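Local coordinates for protein Dye type peroxidase A (Streptomyces lividans 1326, PDB 6GZW) that binds haem as a dye-decolourising type peroxidase and probably uses peroxide to oxidise dyes and related substrates, at residues D243-S256 and E277-T289. Residues are numbered along the deposited sequence; the frame is centred on the assembly and turned at random.
With HEM (protoporphyrin IX containing Fe), chain C.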
loop_
_atom_site.group_PDB
_atom_site.type_symbol
_atom_site.label_atom_id
_atom_site.label_comp_id
_atom_site.label_asym_id
_atom_site.label_seq_id
_atom_site.Cartn_x
_atom_site.Cartn_y
_atom_site.Cartn_z
ATOM N N ASP A 243 -2.029 -11.970 -27.375
ATOM C CA ASP A 243 -3.250 -11.908 -28.226
ATOM C C ASP A 243 -4.465 -11.292 -27.533
ATOM O O ASP A 243 -5.293 -10.698 -28.197
ATOM C CB ASP A 243 -3.643 -13.296 -28.768
ATOM C CG ASP A 243 -2.819 -13.710 -29.960
ATOM O OD1 ASP A 243 -2.067 -12.905 -30.514
ATOM O OD2 ASP A 243 -2.885 -14.898 -30.317
ATOM N N VAL A 244 -4.582 -11.417 -26.205
ATOM C CA VAL A 244 -5.709 -10.787 -25.488
ATOM C C VAL A 244 -5.659 -9.273 -25.598
ATOM O O VAL A 244 -6.689 -8.633 -25.820
ATOM C CB VAL A 244 -5.752 -11.231 -23.995
ATOM C CG1 VAL A 244 -6.684 -10.346 -23.166
ATOM C CG2 VAL A 244 -6.194 -12.674 -23.921
ATOM N N ILE A 245 -4.451 -8.710 -25.511
ATOM C CA ILE A 245 -4.298 -7.240 -25.540
ATOM C C ILE A 245 -4.043 -6.716 -26.956
ATOM O O ILE A 245 -4.549 -5.661 -27.304
ATOM C CB ILE A 245 -3.142 -6.789 -24.612
ATOM C CG1 ILE A 245 -3.438 -7.163 -23.162
ATOM C CG2 ILE A 245 -2.862 -5.295 -24.761
ATOM C CD1 ILE A 245 -4.702 -6.533 -22.594
ATOM N N GLY A 246 -3.252 -7.441 -27.753
ATOM C CA GLY A 246 -2.781 -6.915 -29.044
ATOM C C GLY A 246 -1.485 -6.114 -28.992
ATOM O O GLY A 246 -1.075 -5.470 -29.984
ATOM N N ARG A 247 -0.809 -6.163 -27.838
ATOM C CA ARG A 247 0.465 -5.515 -27.628
ATOM C C ARG A 247 1.383 -6.455 -26.844
ATOM O O ARG A 247 0.921 -7.292 -26.072
ATOM C CB ARG A 247 0.302 -4.217 -26.834
ATOM C CG ARG A 247 -0.320 -3.099 -27.635
ATOM C CD ARG A 247 -0.644 -1.864 -26.820
ATOM N NE ARG A 247 -1.189 -0.777 -27.648
ATOM C CZ ARG A 247 -0.457 0.032 -28.427
ATOM N NH1 ARG A 247 0.855 -0.102 -28.522
ATOM N NH2 ARG A 247 -1.062 1.023 -29.111
ATOM N N ARG A 248 2.681 -6.333 -27.077
ATOM C CA ARG A 248 3.671 -7.168 -26.445
ATOM C C ARG A 248 3.854 -6.778 -24.983
ATOM O O ARG A 248 3.789 -5.597 -24.627
ATOM C CB ARG A 248 5.022 -7.031 -27.156
ATOM C CG ARG A 248 4.985 -7.390 -28.634
ATOM C CD ARG A 248 6.376 -7.683 -29.180
ATOM N NE ARG A 248 7.215 -6.487 -29.349
ATOM C CZ ARG A 248 7.557 -5.933 -30.519
ATOM N NH1 ARG A 248 7.115 -6.430 -31.683
ATOM N NH2 ARG A 248 8.363 -4.868 -30.534
ATOM N N LYS A 249 4.129 -7.771 -24.150
ATOM C CA LYS A 249 4.374 -7.529 -22.725
ATOM C C LYS A 249 5.747 -6.908 -22.502
ATOM O O LYS A 249 5.894 -6.053 -21.614
ATOM C CB LYS A 249 4.234 -8.814 -21.902
ATOM C CG LYS A 249 2.844 -9.431 -21.962
ATOM C CD LYS A 249 2.613 -10.503 -20.896
ATOM C CE LYS A 249 2.227 -9.921 -19.556
ATOM N NZ LYS A 249 2.245 -10.962 -18.506
ATOM N N SER A 250 6.746 -7.326 -23.276
ATOM C CA SER A 250 8.114 -6.843 -23.044
ATOM C C SER A 250 8.221 -5.306 -23.137
ATOM O O SER A 250 8.788 -4.651 -22.265
ATOM C CB SER A 250 9.096 -7.504 -24.019
ATOM O OG SER A 250 8.663 -7.348 -25.357
ATOM N N ASP A 251 7.690 -4.763 -24.228
ATOM C CA ASP A 251 7.903 -3.346 -24.583
ATOM C C ASP A 251 6.634 -2.566 -24.916
ATOM O O ASP A 251 6.710 -1.372 -25.211
ATOM C CB ASP A 251 8.912 -3.265 -25.739
ATOM C CG ASP A 251 8.390 -3.872 -27.045
ATOM O OD1 ASP A 251 7.268 -4.416 -27.099
ATOM O OD2 ASP A 251 9.132 -3.826 -28.052
ATOM N N GLY A 252 5.477 -3.221 -24.864
ATOM C CA GLY A 252 4.207 -2.564 -25.167
ATOM C C GLY A 252 3.947 -2.244 -26.614
ATOM O O GLY A 252 2.974 -1.572 -26.918
ATOM N N ALA A 253 4.748 -2.786 -27.528
ATOM C CA ALA A 253 4.561 -2.493 -28.964
ATOM C C ALA A 253 3.330 -3.223 -29.497
ATOM O O ALA A 253 2.991 -4.311 -29.034
ATOM C CB ALA A 253 5.785 -2.932 -29.742
ATOM N N PRO A 254 2.664 -2.640 -30.516
ATOM C CA PRO A 254 1.608 -3.390 -31.183
ATOM C C PRO A 254 2.165 -4.664 -31.788
ATOM O O PRO A 254 3.331 -4.674 -32.222
ATOM C CB PRO A 254 1.114 -2.436 -32.285
ATOM C CG PRO A 254 2.182 -1.428 -32.439
ATOM C CD PRO A 254 2.904 -1.323 -31.124
ATOM N N LEU A 255 1.379 -5.740 -31.770
ATOM C CA LEU A 255 1.839 -7.025 -32.312
ATOM C C LEU A 255 2.158 -6.920 -33.814
ATOM O O LEU A 255 2.962 -7.676 -34.326
ATOM C CB LEU A 255 0.816 -8.149 -32.093
ATOM C CG LEU A 255 0.460 -8.560 -30.673
ATOM C CD1 LEU A 255 -0.451 -9.795 -30.714
ATOM C CD2 LEU A 255 1.724 -8.823 -29.899
ATOM N N SER A 256 1.529 -5.970 -34.480
ATOM C CA SER A 256 1.814 -5.652 -35.884
ATOM C C SER A 256 3.197 -5.058 -36.117
ATOM O O SER A 256 3.637 -4.954 -37.253
ATOM C CB SER A 256 0.761 -4.687 -36.412
ATOM O OG SER A 256 0.692 -3.476 -35.629
ATOM N N GLU A 277 -4.636 -14.375 -41.408
ATOM C CA GLU A 277 -5.271 -14.032 -40.126
ATOM C C GLU A 277 -4.698 -12.715 -39.599
ATOM O O GLU A 277 -3.498 -12.453 -39.745
ATOM C CB GLU A 277 -5.025 -15.142 -39.101
ATOM C CG GLU A 277 -5.624 -16.514 -39.449
ATOM C CD GLU A 277 -7.153 -16.657 -39.268
ATOM O OE1 GLU A 277 -7.837 -15.809 -38.633
ATOM O OE2 GLU A 277 -7.699 -17.664 -39.772
ATOM N N LEU A 278 -5.540 -11.913 -38.953
ATOM C CA LEU A 278 -5.090 -10.633 -38.382
ATOM C C LEU A 278 -3.980 -10.806 -37.331
ATOM O O LEU A 278 -4.062 -11.668 -36.468
ATOM C CB LEU A 278 -6.268 -9.869 -37.782
ATOM C CG LEU A 278 -7.261 -9.292 -38.801
ATOM C CD1 LEU A 278 -8.539 -8.861 -38.095
ATOM C CD2 LEU A 278 -6.628 -8.126 -39.567
ATOM N N VAL A 279 -2.928 -9.986 -37.434
ATOM C CA VAL A 279 -1.811 -10.049 -36.475
ATOM C C VAL A 279 -2.264 -9.488 -35.109
ATOM O O VAL A 279 -1.940 -10.070 -34.069
ATOM C CB VAL A 279 -0.554 -9.322 -37.003
ATOM C CG1 VAL A 279 0.557 -9.301 -35.963
ATOM C CG2 VAL A 279 -0.037 -10.001 -38.280
ATOM N N VAL A 280 -3.017 -8.384 -35.122
ATOM C CA VAL A 280 -3.667 -7.883 -33.895
ATOM C C VAL A 280 -5.066 -8.476 -33.904
ATOM O O VAL A 280 -5.870 -8.112 -34.766
ATOM C CB VAL A 280 -3.749 -6.357 -33.859
ATOM C CG1 VAL A 280 -4.521 -5.904 -32.633
ATOM C CG2 VAL A 280 -2.362 -5.748 -33.840
ATOM N N PRO A 281 -5.379 -9.416 -32.994
ATOM C CA PRO A 281 -6.673 -10.089 -33.115
ATOM C C PRO A 281 -7.887 -9.166 -33.150
ATOM O O PRO A 281 -7.843 -8.054 -32.628
ATOM C CB PRO A 281 -6.714 -11.020 -31.907
ATOM C CG PRO A 281 -5.277 -11.302 -31.631
ATOM C CD PRO A 281 -4.550 -10.028 -31.944
ATOM N N ILE A 282 -8.949 -9.631 -33.804
ATOM C CA ILE A 282 -10.196 -8.864 -33.963
ATOM C C ILE A 282 -10.844 -8.440 -32.648
ATOM O O ILE A 282 -11.544 -7.437 -32.597
ATOM C CB ILE A 282 -11.221 -9.663 -34.831
ATOM C CG1 ILE A 282 -12.348 -8.759 -35.356
ATOM C CG2 ILE A 282 -11.802 -10.865 -34.077
ATOM C CD1 ILE A 282 -11.893 -7.761 -36.379
ATOM N N ASN A 283 -10.637 -9.244 -31.602
ATOM C CA ASN A 283 -11.202 -8.971 -30.273
ATOM C C ASN A 283 -10.125 -8.543 -29.278
ATOM O O ASN A 283 -10.381 -8.596 -28.071
ATOM C CB ASN A 283 -11.960 -10.190 -29.734
ATOM C CG ASN A 283 -11.070 -11.431 -29.566
ATOM O OD1 ASN A 283 -9.929 -11.471 -30.030
ATOM N ND2 ASN A 283 -11.593 -12.445 -28.869
ATOM N N ALA A 284 -8.948 -8.118 -29.754
ATOM C CA ALA A 284 -7.872 -7.676 -28.849
ATOM C C ALA A 284 -8.285 -6.389 -28.152
ATOM O O ALA A 284 -8.760 -5.462 -28.778
ATOM C CB ALA A 284 -6.580 -7.453 -29.602
ATOM N N HIS A 285 -8.033 -6.307 -26.850
ATOM C CA HIS A 285 -8.409 -5.129 -26.045
ATOM C C HIS A 285 -7.891 -3.800 -26.604
ATOM O O HIS A 285 -8.636 -2.817 -26.698
ATOM C CB HIS A 285 -7.874 -5.354 -24.635
ATOM C CG HIS A 285 -8.248 -4.281 -23.676
ATOM N ND1 HIS A 285 -9.491 -4.213 -23.088
ATOM C CD2 HIS A 285 -7.538 -3.231 -23.220
ATOM C CE1 HIS A 285 -9.524 -3.158 -22.283
ATOM N NE2 HIS A 285 -8.349 -2.547 -22.353
ATOM N N ALA A 286 -6.620 -3.775 -26.961
ATOM C CA ALA A 286 -5.995 -2.551 -27.486
ATOM C C ALA A 286 -6.347 -2.245 -28.948
ATOM O O ALA A 286 -5.946 -1.178 -29.473
ATOM C CB ALA A 286 -4.480 -2.553 -27.261
ATOM N N ARG A 287 -7.092 -3.138 -29.600
ATOM C CA ARG A 287 -7.779 -2.776 -30.846
ATOM C C ARG A 287 -9.141 -2.153 -30.552
ATOM O O ARG A 287 -9.423 -1.019 -30.928
ATOM C CB ARG A 287 -7.980 -4.008 -31.743
ATOM C CG ARG A 287 -8.810 -3.735 -32.996
ATOM C CD ARG A 287 -9.243 -5.041 -33.658
ATOM N NE ARG A 287 -8.141 -5.657 -34.376
ATOM C CZ ARG A 287 -7.808 -5.404 -35.638
ATOM N NH1 ARG A 287 -8.451 -4.504 -36.363
ATOM N NH2 ARG A 287 -6.758 -6.024 -36.175
ATOM N N ILE A 288 -9.981 -2.908 -29.857
ATOM C CA ILE A 288 -11.390 -2.549 -29.749
ATOM C C ILE A 288 -11.711 -1.353 -28.825
ATOM O O ILE A 288 -12.803 -0.795 -28.896
ATOM C CB ILE A 288 -12.273 -3.770 -29.455
ATOM C CG1 ILE A 288 -12.060 -4.289 -28.036
ATOM C CG2 ILE A 288 -12.040 -4.864 -30.521
ATOM C CD1 ILE A 288 -12.983 -5.435 -27.686
ATOM N N THR A 289 -10.753 -0.961 -27.989
ATOM C CA THR A 289 -10.927 0.218 -27.127
ATOM C C THR A 289 -10.526 1.565 -27.782
ATOM O O THR A 289 -10.802 2.631 -27.223
ATOM C CB THR A 289 -10.060 0.074 -25.855
ATOM O OG1 THR A 289 -8.726 -0.188 -26.279
ATOM C CG2 THR A 289 -10.557 -1.027 -24.964
HETATM C CHA HEM C . -5.562 0.259 -23.414
HETATM C CHB HEM C . -5.270 -3.118 -19.958
HETATM C CHC HEM C . -9.831 -2.078 -18.650
HETATM C CHD HEM C . -10.102 1.276 -22.088
HETATM C C1A HEM C . -5.091 -0.739 -22.601
HETATM C C2A HEM C . -3.810 -1.352 -22.734
HETATM C C3A HEM C . -3.744 -2.297 -21.763
HETATM C C4A HEM C . -4.979 -2.276 -21.035
HETATM C CMA HEM C . -2.588 -3.214 -21.442
HETATM C CAA HEM C . -2.734 -1.034 -23.763
HETATM C CBA HEM C . -1.712 0.030 -23.391
HETATM C CGA HEM C . -2.330 1.386 -23.326
HETATM O O1A HEM C . -2.511 2.098 -24.350
HETATM O O2A HEM C . -2.712 1.839 -22.209
HETATM C C1B HEM C . -6.501 -3.107 -19.277
HETATM C C2B HEM C . -6.794 -3.914 -18.139
HETATM C C3B HEM C . -8.070 -3.654 -17.747
HETATM C C4B HEM C . -8.568 -2.615 -18.700
HETATM C CMB HEM C . -5.867 -4.915 -17.520
HETATM C CAB HEM C . -8.824 -4.154 -16.579
HETATM C CBB HEM C . -8.266 -4.580 -15.459
HETATM C C1C HEM C . -10.333 -1.112 -19.493
HETATM C C2C HEM C . -11.645 -0.576 -19.417
HETATM C C3C HEM C . -11.727 0.376 -20.418
HETATM C C4C HEM C . -10.441 0.430 -21.066
HETATM C CMC HEM C . -12.746 -0.972 -18.483
HETATM C CAC HEM C . -12.877 1.207 -20.850
HETATM C CBC HEM C . -14.182 0.957 -20.665
HETATM C C1D HEM C . -8.824 1.272 -22.661
HETATM C C2D HEM C . -8.492 2.252 -23.712
HETATM C C3D HEM C . -7.230 1.977 -24.092
HETATM C C4D HEM C . -6.810 0.818 -23.252
HETATM C CMD HEM C . -9.378 3.378 -24.237
HETATM C CAD HEM C . -6.442 2.717 -25.162
HETATM C CBD HEM C . -6.753 2.203 -26.571
HETATM C CGD HEM C . -6.013 3.004 -27.597
HETATM O O1D HEM C . -4.896 2.609 -28.036
HETATM O O2D HEM C . -6.506 4.080 -27.992
HETATM N NA HEM C . -5.839 -1.376 -21.623
HETATM N NB HEM C . -7.586 -2.384 -19.579
HETATM N NC HEM C . -9.644 -0.550 -20.515
HETATM N ND HEM C . -7.837 0.377 -22.479
HETATM FE FE HEM C . -7.722 -0.977 -21.102
HETATM O O HOH W 1 -7.418 -12.186 -28.751
HETATM O O HOH W 2 -4.059 0.818 -29.948
HETATM O O HOH W 3 -7.113 0.366 -19.775
#
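The Asp-243 side chain, on helix 238-245, crosses the Pro-281 ring at about a right angle, and Asp-243 O comes 3.5 Å from Pro-281 CG; a water joins the same O to Asn-283 OD1. The next two carbonyls receive the start of helix 285-288: His-285 N donates a nearly straight hydrogen bond to Val-244 O (2.9 Å, 171°) and Ala-286 N another to Ile-245 O (2.8 Å). Ile-245 runs alongside His-285, with CD1 4.0 Å from His-285 CB and CG2 touching both Ala-286 CB and a haem methyl. At Gly-246 the chain leaves the helix with positive phi, and its backbone packs closely, N 3.8 Å from Ala-284 CB and CA 4.1 Å from Val-280 CG1. Arg-247 has Ala-286 CB at its guanidinium edge; NH1 donates to Gly-252 O, while NH2 holds a water that also meets Ala-286 O and a haem propionate. Leu-255 CB packs on Val-279 CG1 (4.0 Å), and Val-280 CG2 reaches Ser-256. With CG anti to the backbone N (chi1 -176°), His-285 extends its ring to the haem, where NE2 binds the iron at 2.1 Å, Thr-289 CG2 lies over one ring face, offset toward the rim, and ND1 hydrogen-bonds Asp-344 OD2. The C-terminal end of one helix and the start of the next thus meet at the proximal haem site of a Dyp-type peroxidase, histidine ligand and partner aspartate opposite an iron-bound water.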